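Local coordinates for protein DNA polymerase sliding clamp 2 (Sulfolobus tokodaii, PDB 3AIZ) that forms part of a ring around DNA that tethers the replicative polymerase and other DNA-processing proteins to their template, at residues N131-T135 against E193-K197. Sequence-based numbering, arbitrary orientation.
Sequences NLSVT and ESPSK
S133 and E193 join two bends in the C-terminal PCNA domain: a classic beta bulge at the start of strand 134-138, where S133 and V134 both face F222 of strand 218-223, and the turn leading from strand 186-192 into strand 196-201. The one direct hydrogen bond between the segments runs from E193 N to S133 O, 2.9 Å long and nearly in line with the carbonyl (C=O...N 162°).

The close-packed side lies around S196. Its OG sits beside its own backbone N (chi1 -56°), which turns the hydroxyl back to donate to S194 O at 2.8 Å, bridging P195, whose restricted phi suits the bend. The same S196 OG meets S133 CB, and V134 CG2 rests 3.7 Å from S196 CB. Small serines suit a place where two chains pack side by side, while branched V134 fills the buried side, where it also packs on A161 and V192.

Toward solvent the contact loosens. E193 runs its CB and CG past S133 O, and the extended chain carries the carboxylate to the exposed amide of N131, the two planes 34° apart; E193 OE1 lies 3.5 Å from both N131 OD1 and N131 ND2, a loose approach. Polar side chains suit this solvent-facing edge. A water here lies 2.8 Å from L132 O, in hydrogen-bonding position, and makes a weak 3.3 Å bond with E193 OE2.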
ATOM      1  N   ASN A 131      23.651  28.796 -39.118  1.00 48.62           N
ATOM      2  CA  ASN A 131      22.424  29.553 -39.314  1.00 48.80           C
ATOM      3  C   ASN A 131      21.205  28.640 -39.325  1.00 48.46           C
ATOM      4  O   ASN A 131      21.007  27.862 -40.259  1.00 44.84           O
ATOM      5  CB  ASN A 131      22.484  30.358 -40.612  1.00 51.75           C
ATOM      6  CG  ASN A 131      21.184  31.085 -40.906  1.00 58.19           C
ATOM      7  OD1 ASN A 131      20.556  31.647 -40.007  1.00 57.23           O
ATOM      8  ND2 ASN A 131      20.774  31.078 -42.170  1.00 60.12           N
ATOM      9  N   LEU A 132      20.396  28.736 -38.277  1.00 47.11           N
ATOM     10  CA  LEU A 132      19.167  27.960 -38.186  1.00 44.82           C
ATOM     11  C   LEU A 132      18.112  28.512 -39.139  1.00 44.96           C
ATOM     12  O   LEU A 132      17.399  29.461 -38.810  1.00 46.62           O
ATOM     13  CB  LEU A 132      18.643  27.952 -36.748  1.00 40.01           C
ATOM     14  CG  LEU A 132      19.132  26.828 -35.829  1.00 37.52           C
ATOM     15  CD1 LEU A 132      20.516  26.343 -36.227  1.00 38.13           C
ATOM     16  CD2 LEU A 132      19.130  27.298 -34.383  1.00 37.62           C
ATOM     17  N   SER A 133      18.024  27.914 -40.323  1.00 41.86           N
ATOM     18  CA  SER A 133      17.071  28.347 -41.336  1.00 41.64           C
ATOM     19  C   SER A 133      15.643  28.239 -40.815  1.00 41.83           C
ATOM     20  O   SER A 133      14.799  29.085 -41.105  1.00 43.71           O
ATOM     21  CB  SER A 133      17.218  27.500 -42.600  1.00 41.34           C
ATOM     22  OG  SER A 133      18.567  27.440 -43.027  1.00 46.47           O
ATOM     23  N   VAL A 134      15.384  27.191 -40.042  1.00 41.68           N
ATOM     24  CA  VAL A 134      14.045  26.927 -39.535  1.00 40.99           C
ATOM     25  C   VAL A 134      14.026  26.832 -38.014  1.00 38.54           C
ATOM     26  O   VAL A 134      14.800  26.082 -37.421  1.00 38.72           O
ATOM     27  CB  VAL A 134      13.476  25.617 -40.112  1.00 35.76           C
ATOM     28  CG1 VAL A 134      12.105  25.329 -39.523  1.00 34.83           C
ATOM     29  CG2 VAL A 134      13.407  25.692 -41.629  1.00 41.15           C
ATOM     30  N   THR A 135      13.141  27.601 -37.391  1.00 35.24           N
ATOM     31  CA  THR A 135      12.928  27.516 -35.952  1.00 35.70           C
ATOM     32  C   THR A 135      11.436  27.482 -35.647  1.00 34.83           C
ATOM     33  O   THR A 135      10.653  28.202 -36.262  1.00 37.56           O
ATOM     34  CB  THR A 135      13.568  28.703 -35.199  1.00 39.68           C
ATOM     35  OG1 THR A 135      13.010  29.936 -35.672  1.00 41.02           O
ATOM     36  CG2 THR A 135      15.075  28.720 -35.403  1.00 40.83           C
ATOM     37  N   GLU A 193      12.996  30.818 -42.617  1.00 49.00           N
ATOM     38  CA  GLU A 193      13.789  31.708 -43.458  1.00 50.95           C
ATOM     39  C   GLU A 193      13.905  31.163 -44.878  1.00 50.88           C
ATOM     40  O   GLU A 193      14.035  31.925 -45.838  1.00 53.05           O
ATOM     41  CB  GLU A 193      15.181  31.917 -42.860  1.00 53.01           C
ATOM     42  CG  GLU A 193      15.175  32.550 -41.475  1.00 58.43           C
ATOM     43  CD  GLU A 193      16.575  32.817 -40.949  1.00 65.27           C
ATOM     44  OE1 GLU A 193      17.551  32.443 -41.633  1.00 62.90           O
ATOM     45  OE2 GLU A 193      16.696  33.402 -39.850  1.00 65.27           O
ATOM     46  N   SER A 194      13.853  29.841 -45.005  1.00 49.84           N
ATOM     47  CA  SER A 194      13.930  29.186 -46.307  1.00 52.46           C
ATOM     48  C   SER A 194      13.693  27.686 -46.171  1.00 45.63           C
ATOM     49  O   SER A 194      14.072  27.084 -45.168  1.00 46.87           O
ATOM     50  CB  SER A 194      15.291  29.445 -46.960  1.00 52.33           C
ATOM     51  OG  SER A 194      16.350  28.945 -46.162  1.00 51.10           O
ATOM     52  N   PRO A 195      13.060  27.078 -47.185  1.00 46.28           N
ATOM     53  CA  PRO A 195      12.799  25.635 -47.178  1.00 46.83           C
ATOM     54  C   PRO A 195      14.051  24.853 -46.801  1.00 45.15           C
ATOM     55  O   PRO A 195      15.097  25.033 -47.425  1.00 46.47           O
ATOM     56  CB  PRO A 195      12.411  25.349 -48.629  1.00 47.46           C
ATOM     57  CG  PRO A 195      11.809  26.623 -49.105  1.00 52.12           C
ATOM     58  CD  PRO A 195      12.572  27.724 -48.417  1.00 51.42           C
ATOM     59  N   SER A 196      13.945  23.999 -45.788  1.00 40.48           N
ATOM     60  CA  SER A 196      15.099  23.260 -45.292  1.00 39.65           C
ATOM     61  C   SER A 196      14.766  21.799 -45.023  1.00 36.46           C
ATOM     62  O   SER A 196      13.605  21.439 -44.841  1.00 34.42           O
ATOM     63  CB  SER A 196      15.641  23.915 -44.020  1.00 43.78           C
ATOM     64  OG  SER A 196      15.948  25.281 -44.241  1.00 43.97           O
ATOM     65  N   LYS A 197      15.798  20.961 -44.994  1.00 37.73           N
ATOM     66  CA  LYS A 197      15.618  19.530 -44.789  1.00 35.09           C
ATOM     67  C   LYS A 197      16.864  18.886 -44.191  1.00 35.02           C
ATOM     68  O   LYS A 197      17.985  19.192 -44.592  1.00 37.40           O
ATOM     69  CB  LYS A 197      15.248  18.844 -46.106  1.00 32.21           C
ATOM     70  CG  LYS A 197      15.399  17.333 -46.085  1.00 37.30           C
ATOM     71  CD  LYS A 197      14.476  16.671 -47.096  1.00 50.81           C
ATOM     72  CE  LYS A 197      14.671  17.240 -48.494  1.00 57.90           C
ATOM     73  NZ  LYS A 197      13.683  16.679 -49.459  1.00 54.93           N
TER
HETATM   74  O   HOH W   1      15.108  31.018 -38.241  1.00 46.60           O